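Local coordinates for protein peptidyl-prolyl cis-trans isomerase (Hirschia baltica, PDB 5EX2) that is a periplasmic cyclophilin that probably catalyses cis-trans isomerisation of peptide bonds preceding proline, at residues 16-21 / 36-41; 105-110 / 127-132; 121-126 / 238-243; 233-238 / 257-262. All coordinates share one frame; numbering follows the deposited sequence. Where two conformers were deposited one is given.

Contact 1 (16-21 / 36-41)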
# COMPACT_ATOMS: atom_id res chain seq x y z
N ASN A 16 7.61 -2.29 19.33
CA ASN A 16 8.14 -2.66 18.03
C ASN A 16 7.08 -3.02 17.01
O ASN A 16 7.40 -3.17 15.84
CB ASN A 16 9.11 -3.80 18.18
CG ASN A 16 10.44 -3.33 18.71
OD1 ASN A 16 11.11 -2.52 18.09
ND2 ASN A 16 10.82 -3.82 19.87
N TRP A 17 5.83 -3.16 17.44
CA TRP A 17 4.76 -3.61 16.56
C TRP A 17 3.51 -2.77 16.70
O TRP A 17 2.99 -2.54 17.80
CB TRP A 17 4.44 -5.08 16.82
CG TRP A 17 5.58 -5.96 16.51
CD1 TRP A 17 6.52 -6.43 17.38
CD2 TRP A 17 5.96 -6.46 15.22
NE1 TRP A 17 7.44 -7.20 16.73
CE2 TRP A 17 7.12 -7.23 15.39
CE3 TRP A 17 5.42 -6.33 13.93
CZ2 TRP A 17 7.75 -7.88 14.33
CZ3 TRP A 17 6.05 -6.97 12.88
CH2 TRP A 17 7.19 -7.74 13.09
N ARG A 18 3.01 -2.35 15.55
CA ARG A 18 1.80 -1.54 15.45
C ARG A 18 0.65 -2.41 14.97
O ARG A 18 0.76 -3.06 13.93
CB ARG A 18 2.03 -0.38 14.47
CG ARG A 18 0.80 0.47 14.18
CD ARG A 18 1.09 1.59 13.17
NE ARG A 18 1.51 1.09 11.87
CZ ARG A 18 0.67 0.63 10.95
NH1 ARG A 18 -0.63 0.60 11.18
NH2 ARG A 18 1.14 0.19 9.79
N SER A 19 -0.44 -2.40 15.71
CA SER A 19 -1.62 -3.17 15.34
C SER A 19 -2.37 -2.43 14.23
O SER A 19 -2.67 -1.25 14.36
CB SER A 19 -2.50 -3.36 16.56
OG SER A 19 -3.70 -4.02 16.21
N VAL A 20 -2.68 -3.14 13.15
CA VAL A 20 -3.40 -2.54 12.03
C VAL A 20 -4.88 -2.46 12.36
O VAL A 20 -5.50 -3.43 12.78
CB VAL A 20 -3.17 -3.35 10.73
CG1 VAL A 20 -4.04 -2.85 9.58
CG2 VAL A 20 -1.70 -3.30 10.32
N ASP A 21 -5.44 -1.28 12.16
CA ASP A 21 -6.87 -1.04 12.32
C ASP A 21 -7.67 -1.93 11.36
O ASP A 21 -7.40 -1.92 10.16
CB ASP A 21 -7.12 0.45 12.05
CG ASP A 21 -8.55 0.89 12.31
OD1 ASP A 21 -9.49 0.09 12.16
OD2 ASP A 21 -8.72 2.09 12.61
N TYR A 36 -3.18 -9.27 1.59
CA TYR A 36 -3.68 -8.41 2.65
C TYR A 36 -3.14 -7.01 2.42
O TYR A 36 -1.93 -6.82 2.40
CB TYR A 36 -3.26 -8.93 4.03
CG TYR A 36 -3.86 -10.27 4.40
CD1 TYR A 36 -5.15 -10.37 4.86
CD2 TYR A 36 -3.11 -11.43 4.29
CE1 TYR A 36 -5.68 -11.60 5.20
CE2 TYR A 36 -3.63 -12.65 4.64
CZ TYR A 36 -4.91 -12.72 5.08
OH TYR A 36 -5.41 -13.96 5.43
N ILE A 37 -4.04 -6.05 2.25
CA ILE A 37 -3.64 -4.68 1.95
C ILE A 37 -3.98 -3.77 3.13
O ILE A 37 -5.12 -3.78 3.61
CB ILE A 37 -4.35 -4.17 0.69
CG1 ILE A 37 -3.90 -5.00 -0.51
CG2 ILE A 37 -4.04 -2.68 0.45
CD1 ILE A 37 -4.75 -4.80 -1.75
N GLU A 38 -3.01 -2.99 3.59
CA GLU A 38 -3.29 -1.93 4.54
C GLU A 38 -3.53 -0.63 3.78
O GLU A 38 -2.70 -0.19 2.99
CB GLU A 38 -2.17 -1.73 5.58
CG GLU A 38 -2.63 -0.76 6.67
CD GLU A 38 -1.61 -0.44 7.74
OE1 GLU A 38 -0.44 -0.86 7.63
OE2 GLU A 38 -2.00 0.27 8.69
N LEU A 39 -4.67 -0.01 4.06
CA LEU A 39 -5.02 1.29 3.52
C LEU A 39 -4.25 2.39 4.24
O LEU A 39 -3.96 2.28 5.44
CB LEU A 39 -6.50 1.55 3.67
CG LEU A 39 -7.39 0.47 3.08
CD1 LEU A 39 -8.86 0.72 3.43
CD2 LEU A 39 -7.18 0.40 1.56
N ALA A 40 -3.94 3.47 3.53
CA ALA A 40 -3.17 4.58 4.06
C ALA A 40 -3.96 5.88 4.01
O ALA A 40 -3.76 6.70 3.10
CB ALA A 40 -1.88 4.72 3.28
N PRO A 41 -4.85 6.11 4.98
CA PRO A 41 -5.75 7.26 4.90
C PRO A 41 -5.03 8.60 4.96
O PRO A 41 -5.54 9.58 4.41
CB PRO A 41 -6.66 7.11 6.12
CG PRO A 41 -6.46 5.76 6.65
CD PRO A 41 -5.19 5.20 6.10
O HOH W 1 -4.11 0.71 10.44
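Arg18 and Glu38 meet in a two-pronged, end-on salt bridge, a worked example of how paired planar groups can join two separate β-sheets. NH1 of Arg18 donates to OE2 of Glu38 over 2.9 Å, and NH2 of Arg18 reaches OE1 of Glu38 over an equal 2.9 Å. The two bonds differ in quality: the second is almost straight (172° at the hydrogen) and lies in the guanidinium plane, whereas the first is more bent and its acceptor is tilted out of that plane. Both oxygens accept through their syn lone pairs, and with the two flat groups only 22° from coplanar, neither group can turn without straining both bonds. Val20 lines one flank of the carboxylate, its CG1 3.8 Å from Glu38 OE2, while CG2 lies beside OE1. Each charged chain gets there differently: Glu38 stands fully extended, with CG anti to the backbone N (chi1 -171°), while Arg18 runs straight and then bends at chi3 to present its end to the acid. A water accepts from the backbone N of Asp21 and donates to OE2 of Glu38 at 2.8 Å, so this largely buried oxygen has a second partner. Such pairing would probably favour the ionised form of the acid. Further out, Arg18 and Val20 are held by backbone hydrogen bonds to Val232 and Ala230 of strand 229-233. The salt bridge thus links the three-stranded antiparallel sheet to strand 33-39 of the eight-stranded barrel that defines the cyclophilin fold.

Contact 2 (105-110 / 127-132)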
# COMPACT_ATOMS: atom_id res chain seq x y z
N ILE A 105 3.85 14.10 11.39
CA ILE A 105 4.14 12.84 10.70
C ILE A 105 5.62 12.83 10.39
O ILE A 105 6.08 13.49 9.46
CB ILE A 105 3.29 12.69 9.43
CG1 ILE A 105 1.83 12.51 9.82
CG2 ILE A 105 3.75 11.49 8.60
CD1 ILE A 105 0.87 12.36 8.65
N VAL A 106 6.36 12.13 11.23
CA VAL A 106 7.82 12.10 11.17
C VAL A 106 8.28 10.85 10.48
O VAL A 106 7.88 9.74 10.82
CB VAL A 106 8.42 12.16 12.59
CG1 VAL A 106 9.95 12.12 12.54
CG2 VAL A 106 7.94 13.42 13.31
N LEU A 107 9.11 11.02 9.47
CA LEU A 107 9.67 9.90 8.74
C LEU A 107 10.86 9.34 9.45
O LEU A 107 11.70 10.08 9.97
CB LEU A 107 10.07 10.31 7.34
CG LEU A 107 9.01 11.03 6.52
CD1 LEU A 107 9.50 11.20 5.09
CD2 LEU A 107 7.72 10.28 6.54
N THR A 108 10.95 8.03 9.48
CA THR A 108 12.15 7.34 9.89
C THR A 108 13.07 7.30 8.70
O THR A 108 12.73 6.71 7.66
CB THR A 108 11.86 5.93 10.40
OG1 THR A 108 11.04 6.00 11.57
CG2 THR A 108 13.13 5.13 10.67
N VAL A 109 14.22 7.93 8.84
CA VAL A 109 15.22 7.95 7.79
C VAL A 109 15.96 6.63 7.76
O VAL A 109 16.03 5.90 8.76
CB VAL A 109 16.20 9.11 7.99
CG1 VAL A 109 15.45 10.42 8.04
CG2 VAL A 109 17.03 8.91 9.28
N ILE A 110 16.56 6.33 6.61
CA ILE A 110 17.31 5.11 6.42
C ILE A 110 18.77 5.31 6.78
O ILE A 110 19.39 4.47 7.44
CB ILE A 110 17.17 4.64 4.96
CG1 ILE A 110 15.71 4.28 4.68
CG2 ILE A 110 18.07 3.45 4.71
CD1 ILE A 110 15.34 4.29 3.22
N PHE A 127 4.80 2.46 5.68
CA PHE A 127 4.65 2.89 4.30
C PHE A 127 5.92 3.60 3.86
O PHE A 127 6.49 4.39 4.63
CB PHE A 127 3.46 3.83 4.13
CG PHE A 127 2.13 3.21 4.51
CD1 PHE A 127 1.49 2.32 3.67
CD2 PHE A 127 1.52 3.50 5.73
CE1 PHE A 127 0.27 1.74 4.00
CE2 PHE A 127 0.29 2.90 6.06
CZ PHE A 127 -0.32 2.04 5.19
N PRO A 128 6.36 3.35 2.63
CA PRO A 128 7.49 4.11 2.11
C PRO A 128 7.01 5.51 1.76
O PRO A 128 5.91 5.68 1.23
CB PRO A 128 7.91 3.31 0.88
CG PRO A 128 6.61 2.72 0.39
CD PRO A 128 5.81 2.43 1.62
N ILE A 129 7.84 6.51 2.04
CA ILE A 129 7.48 7.89 1.82
C ILE A 129 8.67 8.59 1.18
O ILE A 129 9.81 8.32 1.55
CB ILE A 129 7.12 8.62 3.13
CG1 ILE A 129 6.00 7.88 3.88
CG2 ILE A 129 6.75 10.08 2.87
CD1 ILE A 129 4.65 7.97 3.21
N GLU A 130 8.41 9.43 0.19
CA GLU A 130 9.40 10.35 -0.36
C GLU A 130 8.89 11.76 -0.13
O GLU A 130 7.70 12.02 -0.14
CB GLU A 130 9.66 10.09 -1.85
CG GLU A 130 10.75 10.95 -2.42
CD GLU A 130 11.19 10.54 -3.80
OE1 GLU A 130 10.43 9.82 -4.50
OE2 GLU A 130 12.29 10.93 -4.18
N THR A 131 9.81 12.68 0.11
CA THR A 131 9.40 14.00 0.54
C THR A 131 10.34 15.07 0.09
O THR A 131 11.53 14.84 -0.06
CB THR A 131 9.29 14.03 2.07
OG1 THR A 131 8.70 15.26 2.50
CG2 THR A 131 10.64 13.82 2.76
N ARG A 132 9.78 16.26 -0.13
CA ARG A 132 10.56 17.48 -0.17
C ARG A 132 11.09 17.74 1.23
O ARG A 132 10.63 17.16 2.21
CB ARG A 132 9.71 18.64 -0.70
CG ARG A 132 9.07 18.35 -2.05
CD ARG A 132 10.10 18.14 -3.14
NE ARG A 132 10.76 19.39 -3.49
CZ ARG A 132 11.69 19.51 -4.43
NH1 ARG A 132 12.06 18.45 -5.15
NH2 ARG A 132 12.24 20.69 -4.68
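Apolar packing between a loop residue just before the short edge strand 108-109 and strand 127-132 joins 105-110 to 127-132, on the five-stranded antiparallel sheet within the cyclophilin family region. Strand 119-124 runs between them and bonds to both, through Phe123 to Thr108 and through Gly122 to Ile129, so the contact passes over the middle strand and is made by side chains alone. Leu107 does the spanning. Both of its methyls rest against the CB-CG2 branch of Ile129: CD1 of Leu107 lies 3.7 Å from Ile129 CG2, and CD2 of Leu107 sits 3.8 Å from Ile129 CB, the two side chains crossing at about a right angle. With CG2 of Ile129 anti to the backbone N, that methyl meets both leucine branches. An alanine in place of Leu107 would probably leave CG2 of Ile129 and CG2 of Thr131 without their apolar partner and open a gap over the middle strand. Thr131 divides its work between its two branches. Its OG1 bonds to the carbonyl O of Arg132 at 2.7 Å and also has Ser147 and Arg100 as partners, which leaves the methyl to face the leucine: CG2 of Thr131 touches CD1 of Leu107 at 3.7 Å.

Contact 3 (121-126 / 238-243)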
# COMPACT_ATOMS: atom_id res chain seq x y z
N THR A 121 13.90 9.83 1.21
CA THR A 121 12.90 8.82 1.48
C THR A 121 13.05 8.28 2.89
O THR A 121 14.11 8.36 3.53
CB THR A 121 12.99 7.64 0.50
OG1 THR A 121 14.20 6.93 0.73
CG2 THR A 121 12.90 8.09 -0.96
N GLY A 122 11.98 7.70 3.37
CA GLY A 122 11.98 7.10 4.68
C GLY A 122 10.67 6.36 4.84
O GLY A 122 9.99 6.05 3.85
N PHE A 123 10.35 6.04 6.08
CA PHE A 123 9.17 5.25 6.39
C PHE A 123 8.28 5.94 7.40
O PHE A 123 8.76 6.58 8.34
CB PHE A 123 9.56 3.89 6.94
CG PHE A 123 10.36 3.02 6.00
CD1 PHE A 123 9.73 2.18 5.09
CD2 PHE A 123 11.74 3.03 6.05
CE1 PHE A 123 10.48 1.36 4.24
CE2 PHE A 123 12.49 2.21 5.20
CZ PHE A 123 11.85 1.38 4.31
N TYR A 124 6.98 5.75 7.23
CA TYR A 124 6.01 6.16 8.22
C TYR A 124 4.96 5.07 8.30
O TYR A 124 4.32 4.76 7.29
CB TYR A 124 5.35 7.48 7.86
CG TYR A 124 4.18 7.82 8.75
CD1 TYR A 124 4.37 8.22 10.06
CD2 TYR A 124 2.89 7.71 8.29
CE1 TYR A 124 3.29 8.52 10.88
CE2 TYR A 124 1.80 8.00 9.09
CZ TYR A 124 2.01 8.40 10.38
OH TYR A 124 0.92 8.68 11.18
N ASN A 125 4.77 4.50 9.48
CA ASN A 125 3.77 3.46 9.69
C ASN A 125 3.92 2.32 8.71
O ASN A 125 2.93 1.70 8.30
CB ASN A 125 2.37 4.07 9.59
CG ASN A 125 1.88 4.59 10.92
OD1 ASN A 125 2.64 4.67 11.88
ND2 ASN A 125 0.61 4.94 10.98
N GLY A 126 5.15 2.03 8.34
CA GLY A 126 5.44 0.92 7.45
C GLY A 126 5.25 1.24 5.99
O GLY A 126 5.48 0.38 5.13
N PRO A 238 13.41 -0.11 17.88
CA PRO A 238 14.76 -0.66 17.76
C PRO A 238 14.87 -1.88 16.87
O PRO A 238 15.91 -2.11 16.27
CB PRO A 238 15.13 -1.01 19.20
CG PRO A 238 13.85 -1.19 19.89
CD PRO A 238 12.89 -0.22 19.25
N MET A 239 13.83 -2.68 16.77
CA MET A 239 13.91 -3.81 15.86
C MET A 239 14.07 -3.33 14.42
O MET A 239 14.78 -3.93 13.62
CB MET A 239 12.69 -4.71 15.98
CG MET A 239 12.71 -5.49 17.26
SD MET A 239 11.30 -6.56 17.53
CE MET A 239 11.61 -7.82 16.30
N PHE A 240 13.40 -2.24 14.08
CA PHE A 240 13.54 -1.74 12.73
C PHE A 240 14.95 -1.16 12.52
O PHE A 240 15.50 -1.27 11.44
CB PHE A 240 12.49 -0.70 12.38
CG PHE A 240 12.40 -0.42 10.90
CD1 PHE A 240 11.90 -1.39 10.04
CD2 PHE A 240 12.87 0.76 10.35
CE1 PHE A 240 11.83 -1.19 8.68
CE2 PHE A 240 12.80 0.97 8.99
CZ PHE A 240 12.28 -0.00 8.16
N SER A 241 15.52 -0.55 13.55
CA SER A 241 16.90 -0.10 13.47
C SER A 241 17.85 -1.25 13.14
O SER A 241 18.77 -1.12 12.33
CB SER A 241 17.28 0.56 14.78
OG SER A 241 18.59 1.10 14.74
N LEU A 242 17.62 -2.39 13.79
CA LEU A 242 18.42 -3.58 13.55
C LEU A 242 18.20 -4.12 12.15
O LEU A 242 19.12 -4.58 11.49
CB LEU A 242 18.07 -4.64 14.59
CG LEU A 242 18.50 -4.27 16.01
CD1 LEU A 242 17.95 -5.26 17.02
CD2 LEU A 242 20.02 -4.19 16.11
N PHE A 243 16.95 -4.08 11.70
CA PHE A 243 16.60 -4.50 10.35
C PHE A 243 17.34 -3.66 9.31
O PHE A 243 17.96 -4.20 8.40
CB PHE A 243 15.08 -4.41 10.20
CG PHE A 243 14.57 -4.52 8.79
CD1 PHE A 243 14.32 -3.37 8.05
CD2 PHE A 243 14.25 -5.75 8.23
CE1 PHE A 243 13.84 -3.44 6.76
CE2 PHE A 243 13.75 -5.83 6.93
CZ PHE A 243 13.54 -4.67 6.21
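Phe240, on the first turn of helix 238-247, drives the edge of its ring into the face of Phe123 on strand 119-124. Pro238 opens the helical run, its carbonyl O accepting from the N of Leu242 at 3.0 Å. Met239 follows, packed on Met233; its backbone N is bonded to Asn16 OD1, while its carbonyl O takes the N of Phe243 at 2.9 Å. Next comes Phe240, whose CG stands anti to the backbone N (chi1 -166°) and so carries the ring out from the helix. The rings of Phe123 and Phe240 form a T-shaped, edge-to-face pair, with centroids 5.1 Å apart and planes at 78°. CZ of Phe240 leads, poised 3.6 Å above the Phe123 plane but displaced toward the rim, where it lies 3.7 Å from Phe123 CE2; CE2 of Phe240 reaches Phe123 CD2 at 3.7 Å as well. This is helix-on-sheet packing, a helix outside the barrel resting on the five-stranded antiparallel sheet of the cyclophilin region. Asn235 packs against both phenylalanines, and Val253 adds a further contact to Phe123. Phe243, one turn after Met239, points its CB back toward the strand, yet its CE1 stays 5.8 Å from Phe123 CZ, and the side chain packs on Pro257 instead.

Contact 4 (233-238 / 257-262)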
# COMPACT_ATOMS: atom_id res chain seq x y z
N MET A 233 5.77 -3.71 11.78
CA MET A 233 6.88 -3.26 12.61
C MET A 233 6.92 -1.73 12.65
O MET A 233 6.66 -1.05 11.66
CB MET A 233 8.20 -3.84 12.10
CG MET A 233 9.43 -3.46 12.95
SD MET A 233 10.90 -4.33 12.44
CE MET A 233 10.59 -5.98 13.07
N ARG A 234 7.20 -1.19 13.83
CA ARG A 234 7.31 0.24 14.03
C ARG A 234 8.67 0.73 13.53
O ARG A 234 9.71 0.25 13.98
CB ARG A 234 7.13 0.59 15.51
CG ARG A 234 5.69 0.46 15.97
CD ARG A 234 5.44 1.01 17.37
NE ARG A 234 4.04 0.82 17.78
CZ ARG A 234 3.02 1.58 17.37
NH1 ARG A 234 3.20 2.59 16.53
NH2 ARG A 234 1.79 1.32 17.81
N ASN A 235 8.65 1.64 12.56
CA ASN A 235 9.87 2.08 11.94
C ASN A 235 10.74 2.84 12.92
O ASN A 235 11.95 2.84 12.76
CB ASN A 235 9.56 2.94 10.72
CG ASN A 235 8.71 2.20 9.68
OD1 ASN A 235 7.58 2.58 9.43
ND2 ASN A 235 9.28 1.18 9.05
N ASP A 236 10.12 3.43 13.94
CA ASP A 236 10.84 4.24 14.91
C ASP A 236 11.28 3.43 16.13
O ASP A 236 11.73 3.99 17.14
CB ASP A 236 10.00 5.45 15.35
CG ASP A 236 8.66 5.07 15.97
OD1 ASP A 236 8.22 3.91 15.88
OD2 ASP A 236 8.02 5.97 16.56
N GLY A 237 11.14 2.11 16.05
CA GLY A 237 11.54 1.24 17.14
C GLY A 237 12.87 0.57 16.86
O GLY A 237 13.43 0.65 15.76
N PRO A 238 13.41 -0.11 17.88
CA PRO A 238 14.76 -0.66 17.76
C PRO A 238 14.87 -1.88 16.87
O PRO A 238 15.91 -2.11 16.27
CB PRO A 238 15.13 -1.01 19.20
CG PRO A 238 13.85 -1.19 19.89
CD PRO A 238 12.89 -0.22 19.25
N PRO A 257 13.71 -4.43 1.66
CA PRO A 257 12.45 -5.16 1.74
C PRO A 257 11.38 -4.25 2.30
O PRO A 257 11.67 -3.18 2.84
CB PRO A 257 12.75 -6.31 2.70
CG PRO A 257 14.23 -6.30 2.93
CD PRO A 257 14.70 -4.91 2.63
N GLN A 258 10.13 -4.67 2.23
CA GLN A 258 9.09 -3.93 2.91
C GLN A 258 9.31 -4.01 4.41
O GLN A 258 9.95 -4.93 4.93
CB GLN A 258 7.73 -4.48 2.57
CG GLN A 258 7.38 -4.41 1.12
CD GLN A 258 5.90 -4.51 0.92
OE1 GLN A 258 5.19 -3.49 0.97
NE2 GLN A 258 5.40 -5.72 0.77
N THR A 259 8.73 -3.05 5.12
CA THR A 259 8.73 -3.07 6.57
C THR A 259 8.17 -4.39 7.03
O THR A 259 7.11 -4.78 6.59
CB THR A 259 7.89 -1.93 7.14
OG1 THR A 259 8.49 -0.68 6.80
CG2 THR A 259 7.78 -2.05 8.66
N PRO A 260 8.88 -5.11 7.91
CA PRO A 260 8.34 -6.40 8.34
C PRO A 260 6.91 -6.28 8.83
O PRO A 260 6.58 -5.44 9.67
CB PRO A 260 9.29 -6.80 9.47
CG PRO A 260 10.61 -6.25 9.02
CD PRO A 260 10.24 -4.90 8.44
N SER A 261 6.07 -7.16 8.32
CA SER A 261 4.65 -7.17 8.62
C SER A 261 4.18 -8.61 8.74
O SER A 261 4.73 -9.50 8.11
CB SER A 261 3.86 -6.44 7.53
OG SER A 261 4.38 -5.14 7.31
N VAL A 262 3.17 -8.83 9.56
CA VAL A 262 2.65 -10.18 9.78
C VAL A 262 1.14 -10.14 9.90
O VAL A 262 0.57 -9.21 10.48
CB VAL A 262 3.24 -10.82 11.05
CG1 VAL A 262 4.73 -11.07 10.87
CG2 VAL A 262 3.00 -9.92 12.26
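At the end of strand 229-233 the backbone N of Met233 donates to the carbonyl O of Pro260 over 2.8 Å, a nearly straight bond (170° at the hydrogen) that comes just before strand 261-264 begins. Beyond it the chain folds into a type I β turn from Arg234 to Gly237, closed by a bond from Gly237 N to Arg234 O. Met233 flanks the proline: with CG anti to the backbone N (chi1 -178°) and a bend at chi3, its thioether crosses the ring of Pro260 obliquely, SD 3.9 Å from Pro260 CG and CE 3.9 Å from Pro260 CB. In the second pair of side chains, ND2 of Asn235 donates to OG1 of Thr259 at 3.0 Å, the acceptor lying within 3° of the amide plane. OD1 of the same amide accepts from Gly126 N, so both ends of this buried group are used and its rotation is fixed. The methyl of Thr259 sits between the Met233 carbonyl and the Asn235 amide, its CG2 3.4 Å from Met233 O and 3.6 Å from Asn235 ND2. A valine in place of Thr259 has no hydroxyl and would probably leave the ND2 N-H of Asn235 without its acceptor and the amide less firmly set. Ser261 turns back, its OG bonding to the carbonyl O of Thr259, and Arg190 adds a second bond to OG. Thus the turn lies between strand 261-264, helix 238-247, whose N-cap position is Gly237, and strand 119-124, whose Phe123 touches both Asn235 and Thr259.

How the contacts relate
From the N terminus, contact 1 comes first: 16-21 and 36-41 close a short loop that holds strand 25-30 and the start of strand 33-39, joining the three-stranded sheet to the barrel. Contact 2 then opens at 105-110, and contact 3 crosses it, because 121-126 lies between the two segments of contact 2 while its partner waits at 238-243. Contact 4 crosses contact 3 in turn, for 233-238 precedes and shares Pro238 with it, and 257-262 follows. Contacts 1 and 2 are in series. Contacts 3 and 4, whose centres are about 5 Å apart, bring the last helix, 238-247, and the three-stranded sheet against the five-stranded one; Asn16 reaches Met239 and Arg234 from contact 1.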